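Local coordinates for ASCH domain-containing protein (Pyrococcus horikoshii, PDB 2Z0T) that is of uncharacterised function but, as an ASCH domain protein with a PUA-related fold, probably binds RNA, at residues Gly24-Glu29 against Glu92-Lys97; Ile40-Glu43 against Lys48-Val51; Arg55-Ser58 against Glu62-Glu65; Glu67-Glu70 against Gly75-Ser78. One frame throughout, in Å; residues are numbered along the deposited sequence.

Contact 1: Gly24-Glu29 against Glu92-Lys97; sequences GRLYDE and EEREKK
Leu26, the last residue of strand 22-26, faces Glu95 on helix 92-98 with their CA atoms 6.4 Å apart, and no backbone hydrogen bond joins the two segments. The leucine side chain points at the helix and divides its two methyls between neighbouring residues. CD1 lies over one face of the Arg94 guanidinium, 3.3 Å from NE, while CD2 rests on the helix backbone, 3.7 Å from Glu95 CA. Leu26 and Arg94 cross at about a right angle. The arginine chain bends at its third torsion (chi3 69°), which lays the guanidinium across the methyl. One water then ties its rim to the turn after the strand: Arg94 NH2 donates to it at 2.7 Å, and the same water donates to Asp28 OD2 at 2.8 Å. Asp28 OD2 also has a salt bridge to Arg31, so the water adds a second tie to that oxygen. Glu95 turns its carboxylate away from Leu26, toward a salt bridge with Arg87 and the backbone N of Phe60. With an alanine in place of Leu26, both methyls would be gone, and the Arg94 guanidinium would probably lose the apolar support under its face and turn more freely about its water-linked end. Tyr27, just after the strand, centres an inverse gamma turn. The arrangement is helix-on-strand packing at an outermost strand of the mixed sheet of this PUA-related ASCH domain, with helix 92-98 leading directly into the adjacent strand 100-107.

Contact 2: Ile40-Glu43 against Lys48-Val51; sequences IIFE and KVKV
Ile40 and Val49 face each other as a hydrogen-bonded antiparallel pair, the centre of a beta hairpin made by strand 39-42 and the start of strand 47-57. Ile40 N donates to Val49 O at 2.9 Å with an N-H...O angle of 168°, and Val49 N returns a bond to Ile40 O at 3.0 Å. Ile40 O also receives a CA-H contact from Lys48. The close-packed face carries Ile40, Phe42, Val49 and Val51. Val49 CG2, set between its own backbone N and carbonyl carbon, is wedged between two partners: it lies 3.7 Å from Ile40 CB and 3.6 Å from Phe42 CE2, meeting the ring obliquely. Ile40 uses both its branches, for CG2 sits over the centre of the Phe42 ring while CD1 reaches Val51 CG2 at 3.8 Å. On the other face the pairing is thinner and nearer to solvent. Ile41 and Lys48, a non-hydrogen-bonded pair, lie side by side, and Ile41 CD1 presses on Lys48 CG at 3.4 Å, tighter than usual for two carbons. The lysine chain bends about its CG-CD bond (chi3 -58°), keeping CE near the same methyl while the ammonium end leads away. Within the mixed sheet the hairpin is flanked on both sides: Ile41 pairs through its backbone with strand 2-5, Lys50 does so with strand 100-107, and the apolar face continues onto Met5, Ile103 and Ile105 of those two strands.

Contact 3: Arg55-Ser58 against Glu62-Glu65; sequences RVYS and EMLE
Tyr57 and Met63 join the end of strand 47-57 to helix 60-67 in a short strand-to-helix connection, where the helix folds back beside the strand it follows. The tyrosine side chain leaves the backbone toward the helix, with CB 4.0 Å from Met63 CB. Its CG, anti to the carbonyl carbon (chi1 -59°), brings the ring in with one face toward the helix backbone: Met63 CA stands over that face, 3.7 Å from the centroid and 18° off the normal, a CH-pi contact. Along one side of the ring, CD2 meets Met63 CB and CG, the latter at 3.4 Å, and CE2 also touches CG. CD1, on the other side, stays nearer the Met63 backbone. At the tip, OH reaches past Met63 to Glu67 OE2, a probable hydrogen bond. With a leucine in place of Tyr57 the ring and its hydroxyl would be gone, which would probably leave Met63 CA without its aromatic cover and Glu67 with one partner fewer. Met63 also touches Tyr86 of helix 79-87 and Val100 and Ala102 of strand 100-107. The more exposed margin is polar. Ser58 OG lies 2.6 Å from Glu62 OE2, but the angle is poor for a hydrogen bond; a water makes the clearer link, accepting from Ser58 N at 2.9 Å and donating to Glu62 OE1 at 2.8 Å.

Contact 4: Glu67-Glu70 against Gly75-Ser78; sequences EGIE and GVKS
This is a small surface contact across a tight excursion of the chain, between the junction of helices 60-67 and 69-72 and the loop that leads into helix 79-87. Ile69 and Val76 supply its apolar part. With CG1 anti to the backbone N (chi1 -171°), the isoleucine extends straight toward the loop, and its CD1 meets Val76 CG1 at 3.4 Å, a shorter separation than two methyls usually keep. The two side chains cross at about a right angle. The same CD1 also comes to 3.1 Å from Ser78 O, while CG1 and CG2 lie alongside the Val76 carbonyl oxygen, so that one aliphatic chain is set against both a methyl and the loop backbone. The polar part is slighter. Gly75 N gives a weak hydrogen bond to Glu70 OE1, long at 3.3 Å although nearly straight at 173°. The bend of the Glu70 chain at its second torsion (chi2 47°) swings the carboxylate round to meet it. Glycines suit both bends: Gly68 has positive phi just after helix 60-67, and Gly75 likewise has positive phi, where a CB would press on the preceding carbonyl oxygen. At one end Glu67 forms a salt bridge with Arg55 of strand 47-57; at the other, Ser78 is the N-cap of helix 79-87, its OG also bonded to Glu81, so the excursion runs from the end of one helix to the start of another.

In the fold
Contacts 1 and 2 are buried and contact 3 partly so, while contact 4 lies on the surface. Contacts 2 and 3 use two ends of strand 47-57, about 21 Å apart between centres: hairpin pairing with aliphatic packing at one end, an aromatic ring against a helix at the other. Contact 1 lies on the edge strand 22-26 of the same sheet, and touches contact 3 where Gly24 CA meets Met63 CE. Contacts 3 and 4 are joined by the salt bridge of Arg55 NE with Glu67 OE2. Waters bridge the polar margins of contacts 1 and 3, whereas backbone bonds organise contact 2.

Contact 1: Gly24-Glu29 against Glu92-Lys97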
loop_
_atom_site.group_PDB
_atom_site.type_symbol
_atom_site.label_atom_id
_atom_site.label_comp_id
_atom_site.label_asym_id
_atom_site.label_seq_id
_atom_site.Cartn_x
_atom_site.Cartn_y
_atom_site.Cartn_z
ATOM N N GLY A 24 0.507 -0.877 -0.639
ATOM C CA GLY A 24 -0.037 -2.219 -0.546
ATOM C C GLY A 24 -0.444 -2.519 0.881
ATOM O O GLY A 24 0.283 -2.189 1.817
ATOM N N ARG A 25 -1.605 -3.145 1.040
ATOM C CA ARG A 25 -2.145 -3.493 2.349
ATOM C C ARG A 25 -2.940 -4.783 2.234
ATOM O O ARG A 25 -3.229 -5.248 1.131
ATOM C CB ARG A 25 -3.111 -2.403 2.825
ATOM C CG ARG A 25 -2.478 -1.064 3.092
ATOM C CD ARG A 25 -1.954 -0.986 4.505
ATOM N NE ARG A 25 -1.040 0.139 4.645
ATOM C CZ ARG A 25 -0.805 0.774 5.785
ATOM N NH1 ARG A 25 -1.421 0.402 6.899
ATOM N NH2 ARG A 25 0.051 1.786 5.801
ATOM N N LEU A 26 -3.289 -5.364 3.376
ATOM C CA LEU A 26 -4.130 -6.549 3.366
ATOM C C LEU A 26 -5.498 -5.974 3.034
ATOM O O LEU A 26 -5.853 -4.899 3.522
ATOM C CB LEU A 26 -4.194 -7.200 4.748
ATOM C CG LEU A 26 -3.061 -8.139 5.152
ATOM C CD1 LEU A 26 -3.247 -8.562 6.602
ATOM C CD2 LEU A 26 -3.056 -9.351 4.231
ATOM N N TYR A 27 -6.255 -6.670 2.196
ATOM C CA TYR A 27 -7.590 -6.215 1.835
ATOM C C TYR A 27 -8.496 -6.676 2.975
ATOM O O TYR A 27 -9.389 -7.498 2.784
ATOM C CB TYR A 27 -8.002 -6.853 0.503
ATOM C CG TYR A 27 -9.327 -6.386 -0.061
ATOM C CD1 TYR A 27 -9.643 -5.027 -0.139
ATOM C CD2 TYR A 27 -10.246 -7.304 -0.570
ATOM C CE1 TYR A 27 -10.842 -4.598 -0.714
ATOM C CE2 TYR A 27 -11.444 -6.886 -1.147
ATOM C CZ TYR A 27 -11.733 -5.532 -1.215
ATOM O OH TYR A 27 -12.913 -5.119 -1.786
ATOM N N ASP A 28 -8.236 -6.146 4.169
ATOM C CA ASP A 28 -8.994 -6.508 5.361
ATOM C C ASP A 28 -10.249 -5.663 5.565
ATOM O O ASP A 28 -10.606 -4.842 4.720
ATOM C CB ASP A 28 -8.099 -6.422 6.603
ATOM C CG ASP A 28 -7.364 -5.099 6.706
ATOM O OD1 ASP A 28 -7.936 -4.065 6.308
ATOM O OD2 ASP A 28 -6.215 -5.091 7.196
ATOM N N GLU A 29 -10.920 -5.871 6.694
ATOM C CA GLU A 29 -12.150 -5.144 6.990
ATOM C C GLU A 29 -11.998 -3.626 6.889
ATOM O O GLU A 29 -12.862 -2.940 6.334
ATOM C CB GLU A 29 -12.663 -5.522 8.385
ATOM C CG GLU A 29 -12.942 -7.014 8.554
ATOM C CD GLU A 29 -11.731 -7.801 9.038
ATOM O OE1 GLU A 29 -10.583 -7.361 8.809
ATOM O OE2 GLU A 29 -11.934 -8.877 9.644
ATOM N N GLU A 92 0.874 -15.181 6.416
ATOM C CA GLU A 92 0.260 -15.877 5.295
ATOM C C GLU A 92 -1.216 -16.212 5.502
ATOM O O GLU A 92 -1.998 -16.183 4.553
ATOM C CB GLU A 92 1.052 -17.148 4.998
ATOM C CG GLU A 92 2.534 -16.885 4.781
ATOM C CD GLU A 92 3.351 -18.159 4.710
ATOM O OE1 GLU A 92 3.235 -18.891 3.705
ATOM O OE2 GLU A 92 4.104 -18.430 5.668
ATOM N N GLU A 93 -1.609 -16.535 6.730
ATOM C CA GLU A 93 -3.010 -16.857 6.983
ATOM C C GLU A 93 -3.917 -15.665 6.680
ATOM O O GLU A 93 -4.981 -15.823 6.079
ATOM C CB GLU A 93 -3.210 -17.309 8.430
ATOM C CG GLU A 93 -2.766 -18.740 8.693
ATOM C CD GLU A 93 -3.537 -19.751 7.858
ATOM O OE1 GLU A 93 -4.785 -19.741 7.915
ATOM O OE2 GLU A 93 -2.896 -20.556 7.150
ATOM N N ARG A 94 -3.495 -14.471 7.089
ATOM C CA ARG A 94 -4.282 -13.266 6.837
ATOM C C ARG A 94 -4.304 -12.945 5.345
ATOM O O ARG A 94 -5.333 -12.538 4.807
ATOM C CB ARG A 94 -3.708 -12.080 7.622
ATOM C CG ARG A 94 -3.987 -12.136 9.117
ATOM C CD ARG A 94 -3.066 -11.201 9.893
ATOM N NE ARG A 94 -3.343 -9.788 9.657
ATOM C CZ ARG A 94 -2.526 -8.799 10.010
ATOM N NH1 ARG A 94 -1.371 -9.068 10.607
ATOM N NH2 ARG A 94 -2.868 -7.537 9.778
ATOM N N GLU A 95 -3.166 -13.134 4.683
ATOM C CA GLU A 95 -3.054 -12.872 3.252
ATOM C C GLU A 95 -4.044 -13.751 2.489
ATOM O O GLU A 95 -4.768 -13.278 1.615
ATOM C CB GLU A 95 -1.624 -13.155 2.774
ATOM C CG GLU A 95 -1.384 -12.864 1.299
ATOM C CD GLU A 95 0.040 -13.146 0.866
ATOM O OE1 GLU A 95 0.846 -13.583 1.717
ATOM O OE2 GLU A 95 0.356 -12.935 -0.326
ATOM N N LYS A 96 -4.077 -15.034 2.831
ATOM C CA LYS A 96 -4.984 -15.975 2.182
ATOM C C LYS A 96 -6.449 -15.685 2.508
ATOM O O LYS A 96 -7.329 -15.852 1.662
ATOM C CB LYS A 96 -4.636 -17.410 2.601
ATOM C CG LYS A 96 -3.422 -18.004 1.888
ATOM C CD LYS A 96 -2.188 -17.123 2.027
ATOM C CE LYS A 96 -0.952 -17.763 1.413
ATOM N NZ LYS A 96 0.244 -16.877 1.530
ATOM N N LYS A 97 -6.707 -15.240 3.733
ATOM C CA LYS A 97 -8.065 -14.942 4.176
ATOM C C LYS A 97 -8.690 -13.678 3.580
ATOM O O LYS A 97 -9.873 -13.671 3.220
ATOM C CB LYS A 97 -8.093 -14.824 5.704
ATOM C CG LYS A 97 -9.448 -14.431 6.270
ATOM C CD LYS A 97 -9.373 -14.189 7.767
ATOM C CE LYS A 97 -10.727 -13.797 8.334
ATOM N NZ LYS A 97 -10.642 -13.514 9.797
HETATM O O HOH W 1 -5.428 -6.598 9.456
#

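Contact 2: Ile40-Glu43 against Lys48-Val51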
loop_
_atom_site.group_PDB
_atom_site.type_symbol
_atom_site.label_atom_id
_atom_site.label_comp_id
_atom_site.label_asym_id
_atom_site.label_seq_id
_atom_site.Cartn_x
_atom_site.Cartn_y
_atom_site.Cartn_z
ATOM N N ILE A 40 -6.456 9.490 2.725
ATOM C CA ILE A 40 -5.796 8.690 3.747
ATOM C C ILE A 40 -4.807 9.561 4.509
ATOM O O ILE A 40 -3.983 10.253 3.911
ATOM C CB ILE A 40 -5.044 7.477 3.152
ATOM C CG1 ILE A 40 -6.046 6.487 2.550
ATOM C CG2 ILE A 40 -4.229 6.781 4.246
ATOM C CD1 ILE A 40 -5.395 5.304 1.855
ATOM N N ILE A 41 -4.920 9.548 5.833
ATOM C CA ILE A 41 -4.021 10.308 6.694
ATOM C C ILE A 41 -3.036 9.289 7.252
ATOM O O ILE A 41 -3.417 8.408 8.025
ATOM C CB ILE A 41 -4.781 10.968 7.869
ATOM C CG1 ILE A 41 -5.913 11.846 7.336
ATOM C CG2 ILE A 41 -3.816 11.795 8.714
ATOM C CD1 ILE A 41 -5.452 12.975 6.437
ATOM N N PHE A 42 -1.776 9.403 6.847
ATOM C CA PHE A 42 -0.739 8.469 7.286
ATOM C C PHE A 42 0.046 8.917 8.515
ATOM O O PHE A 42 0.382 10.090 8.662
ATOM C CB PHE A 42 0.276 8.221 6.159
ATOM C CG PHE A 42 -0.211 7.307 5.070
ATOM C CD1 PHE A 42 -0.594 6.001 5.355
ATOM C CD2 PHE A 42 -0.229 7.738 3.744
ATOM C CE1 PHE A 42 -0.987 5.132 4.333
ATOM C CE2 PHE A 42 -0.620 6.877 2.714
ATOM C CZ PHE A 42 -0.997 5.572 3.013
ATOM N N GLU A 43 0.330 7.954 9.384
ATOM C CA GLU A 43 1.127 8.159 10.589
ATOM C C GLU A 43 0.852 9.448 11.359
ATOM O O GLU A 43 1.736 10.294 11.510
ATOM C CB GLU A 43 2.609 8.087 10.209
ATOM C CG GLU A 43 3.563 7.793 11.353
ATOM C CD GLU A 43 3.281 6.468 12.037
ATOM O OE1 GLU A 43 2.756 5.543 11.377
ATOM O OE2 GLU A 43 3.603 6.345 13.240
ATOM N N LYS A 48 -0.626 13.161 3.954
ATOM C CA LYS A 48 -2.013 13.006 3.538
ATOM C C LYS A 48 -2.003 12.700 2.048
ATOM O O LYS A 48 -1.268 13.327 1.290
ATOM C CB LYS A 48 -2.794 14.297 3.790
ATOM C CG LYS A 48 -4.279 14.186 3.503
ATOM C CD LYS A 48 -4.959 15.550 3.507
ATOM C CE LYS A 48 -4.775 16.276 4.829
ATOM N NZ LYS A 48 -5.495 17.582 4.826
ATOM N N VAL A 49 -2.804 11.729 1.626
ATOM C CA VAL A 49 -2.855 11.377 0.214
ATOM C C VAL A 49 -4.283 11.196 -0.266
ATOM O O VAL A 49 -5.188 10.933 0.524
ATOM C CB VAL A 49 -2.086 10.061 -0.080
ATOM C CG1 VAL A 49 -0.625 10.205 0.326
ATOM C CG2 VAL A 49 -2.743 8.896 0.660
ATOM N N LYS A 50 -4.470 11.355 -1.570
ATOM C CA LYS A 50 -5.773 11.168 -2.194
ATOM C C LYS A 50 -5.756 9.770 -2.801
ATOM O O LYS A 50 -4.741 9.355 -3.361
ATOM C CB LYS A 50 -5.990 12.202 -3.302
ATOM C CG LYS A 50 -7.179 11.903 -4.209
ATOM C CD LYS A 50 -8.523 12.047 -3.497
ATOM C CE LYS A 50 -8.879 13.510 -3.279
ATOM N NZ LYS A 50 -10.279 13.672 -2.796
ATOM N N VAL A 51 -6.860 9.041 -2.666
ATOM C CA VAL A 51 -6.964 7.695 -3.233
ATOM C C VAL A 51 -7.435 7.846 -4.673
ATOM O O VAL A 51 -8.524 8.371 -4.924
ATOM C CB VAL A 51 -7.983 6.831 -2.462
ATOM C CG1 VAL A 51 -8.125 5.460 -3.133
ATOM C CG2 VAL A 51 -7.535 6.663 -1.018
#

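Contact 3: Arg55-Ser58 against Glu62-Glu65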
loop_
_atom_site.group_PDB
_atom_site.type_symbol
_atom_site.label_atom_id
_atom_site.label_comp_id
_atom_site.label_asym_id
_atom_site.label_seq_id
_atom_site.Cartn_x
_atom_site.Cartn_y
_atom_site.Cartn_z
ATOM N N ARG A 55 -7.120 -1.667 -6.531
ATOM C CA ARG A 55 -6.992 -2.923 -7.275
ATOM C C ARG A 55 -6.675 -4.048 -6.290
ATOM O O ARG A 55 -5.707 -3.971 -5.535
ATOM C CB ARG A 55 -5.900 -2.793 -8.345
ATOM C CG ARG A 55 -6.240 -1.741 -9.401
ATOM C CD ARG A 55 -5.154 -1.596 -10.453
ATOM N NE ARG A 55 -4.003 -0.821 -9.990
ATOM C CZ ARG A 55 -3.982 0.503 -9.860
ATOM N NH1 ARG A 55 -5.055 1.230 -10.156
ATOM N NH2 ARG A 55 -2.871 1.105 -9.449
ATOM N N VAL A 56 -7.500 -5.090 -6.299
ATOM C CA VAL A 56 -7.341 -6.200 -5.368
ATOM C C VAL A 56 -6.764 -7.468 -5.993
ATOM O O VAL A 56 -7.144 -7.866 -7.098
ATOM C CB VAL A 56 -8.689 -6.522 -4.692
ATOM C CG1 VAL A 56 -8.501 -7.582 -3.608
ATOM C CG2 VAL A 56 -9.275 -5.255 -4.092
ATOM N N TYR A 57 -5.848 -8.094 -5.258
ATOM C CA TYR A 57 -5.161 -9.305 -5.695
ATOM C C TYR A 57 -5.290 -10.413 -4.655
ATOM O O TYR A 57 -5.729 -10.177 -3.532
ATOM C CB TYR A 57 -3.683 -8.988 -5.931
ATOM C CG TYR A 57 -3.460 -7.904 -6.965
ATOM C CD1 TYR A 57 -3.412 -8.209 -8.324
ATOM C CD2 TYR A 57 -3.338 -6.567 -6.584
ATOM C CE1 TYR A 57 -3.248 -7.207 -9.281
ATOM C CE2 TYR A 57 -3.176 -5.559 -7.531
ATOM C CZ TYR A 57 -3.132 -5.887 -8.876
ATOM O OH TYR A 57 -2.979 -4.894 -9.814
ATOM N N SER A 58 -4.909 -11.631 -5.033
ATOM C CA SER A 58 -4.991 -12.752 -4.110
ATOM C C SER A 58 -3.736 -12.841 -3.241
ATOM O O SER A 58 -3.741 -13.511 -2.211
ATOM C CB SER A 58 -5.168 -14.064 -4.882
ATOM O OG SER A 58 -3.997 -14.372 -5.616
ATOM N N GLU A 62 1.470 -11.407 -6.512
ATOM C CA GLU A 62 0.725 -10.999 -7.700
ATOM C C GLU A 62 0.540 -9.488 -7.775
ATOM O O GLU A 62 0.643 -8.897 -8.850
ATOM C CB GLU A 62 -0.636 -11.696 -7.740
ATOM C CG GLU A 62 -0.524 -13.186 -8.013
ATOM C CD GLU A 62 -1.870 -13.859 -8.144
ATOM O OE1 GLU A 62 -2.656 -13.449 -9.025
ATOM O OE2 GLU A 62 -2.140 -14.799 -7.368
ATOM N N MET A 63 0.271 -8.865 -6.633
ATOM C CA MET A 63 0.101 -7.420 -6.590
ATOM C C MET A 63 1.389 -6.739 -7.054
ATOM O O MET A 63 1.355 -5.831 -7.883
ATOM C CB MET A 63 -0.258 -6.974 -5.164
ATOM C CG MET A 63 -0.526 -5.476 -5.008
ATOM S SD MET A 63 0.967 -4.511 -4.677
ATOM C CE MET A 63 1.280 -5.012 -2.982
ATOM N N LEU A 64 2.530 -7.190 -6.537
ATOM C CA LEU A 64 3.810 -6.602 -6.915
ATOM C C LEU A 64 4.149 -6.791 -8.393
ATOM O O LEU A 64 4.662 -5.878 -9.036
ATOM C CB LEU A 64 4.938 -7.179 -6.046
ATOM C CG LEU A 64 4.905 -6.766 -4.568
ATOM C CD1 LEU A 64 6.014 -7.476 -3.806
ATOM C CD2 LEU A 64 5.062 -5.258 -4.451
ATOM N N GLU A 65 3.855 -7.970 -8.934
ATOM C CA GLU A 65 4.146 -8.247 -10.338
ATOM C C GLU A 65 3.314 -7.374 -11.278
ATOM O O GLU A 65 3.810 -6.898 -12.300
ATOM C CB GLU A 65 3.898 -9.730 -10.638
ATOM C CG GLU A 65 4.636 -10.661 -9.681
ATOM C CD GLU A 65 4.495 -12.129 -10.033
ATOM O OE1 GLU A 65 3.360 -12.585 -10.289
ATOM O OE2 GLU A 65 5.528 -12.832 -10.037
HETATM O O HOH W 2 -4.618 -11.803 -7.930
#

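Contact 4: Glu67-Glu70 against Gly75-Ser78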
loop_
_atom_site.group_PDB
_atom_site.type_symbol
_atom_site.label_atom_id
_atom_site.label_comp_id
_atom_site.label_asym_id
_atom_site.label_seq_id
_atom_site.Cartn_x
_atom_site.Cartn_y
_atom_site.Cartn_z
ATOM N N GLU A 67 1.590 -4.397 -10.339
ATOM C CA GLU A 67 1.800 -2.978 -10.066
ATOM C C GLU A 67 3.226 -2.495 -10.342
ATOM O O GLU A 67 3.456 -1.298 -10.534
ATOM C CB GLU A 67 1.441 -2.672 -8.607
ATOM C CG GLU A 67 -0.013 -2.958 -8.231
ATOM C CD GLU A 67 -1.004 -2.072 -8.963
ATOM O OE1 GLU A 67 -0.618 -0.955 -9.366
ATOM O OE2 GLU A 67 -2.174 -2.484 -9.120
ATOM N N GLY A 68 4.177 -3.422 -10.376
ATOM C CA GLY A 68 5.560 -3.041 -10.606
ATOM C C GLY A 68 6.171 -2.757 -9.247
ATOM O O GLY A 68 5.798 -1.793 -8.580
ATOM N N ILE A 69 7.108 -3.599 -8.830
ATOM C CA ILE A 69 7.733 -3.448 -7.523
ATOM C C ILE A 69 8.340 -2.069 -7.267
ATOM O O ILE A 69 8.300 -1.568 -6.142
ATOM C CB ILE A 69 8.807 -4.536 -7.307
ATOM C CG1 ILE A 69 9.298 -4.500 -5.862
ATOM C CG2 ILE A 69 9.959 -4.339 -8.279
ATOM C CD1 ILE A 69 10.207 -5.649 -5.505
ATOM N N GLU A 70 8.890 -1.445 -8.303
ATOM C CA GLU A 70 9.498 -0.132 -8.137
ATOM C C GLU A 70 8.485 0.938 -7.725
ATOM O O GLU A 70 8.837 1.910 -7.053
ATOM C CB GLU A 70 10.203 0.290 -9.429
ATOM C CG GLU A 70 10.929 1.621 -9.329
ATOM C CD GLU A 70 11.786 1.726 -8.077
ATOM O OE1 GLU A 70 12.584 0.799 -7.817
ATOM O OE2 GLU A 70 11.663 2.742 -7.356
ATOM N N GLY A 75 13.420 0.571 -4.607
ATOM C CA GLY A 75 14.694 0.062 -4.132
ATOM C C GLY A 75 14.779 -1.450 -4.030
ATOM O O GLY A 75 15.863 -2.019 -4.163
ATOM N N VAL A 76 13.649 -2.106 -3.784
ATOM C CA VAL A 76 13.635 -3.562 -3.675
ATOM C C VAL A 76 13.841 -4.163 -5.064
ATOM O O VAL A 76 13.064 -3.916 -5.984
ATOM C CB VAL A 76 12.310 -4.055 -3.062
ATOM C CG1 VAL A 76 12.341 -5.564 -2.894
ATOM C CG2 VAL A 76 12.092 -3.384 -1.714
ATOM N N LYS A 77 14.897 -4.960 -5.199
ATOM C CA LYS A 77 15.266 -5.562 -6.476
ATOM C C LYS A 77 14.475 -6.772 -6.966
ATOM O O LYS A 77 14.365 -6.984 -8.174
ATOM C CB LYS A 77 16.755 -5.915 -6.450
ATOM C CG LYS A 77 17.660 -4.737 -6.122
ATOM C CD LYS A 77 19.126 -5.146 -6.116
ATOM C CE LYS A 77 20.028 -3.972 -5.767
ATOM N NZ LYS A 77 21.467 -4.353 -5.777
ATOM N N SER A 78 13.929 -7.570 -6.057
ATOM C CA SER A 78 13.182 -8.743 -6.492
ATOM C C SER A 78 11.814 -8.871 -5.844
ATOM O O SER A 78 11.559 -8.305 -4.781
ATOM C CB SER A 78 13.983 -10.014 -6.212
ATOM O OG SER A 78 14.010 -10.296 -4.825
#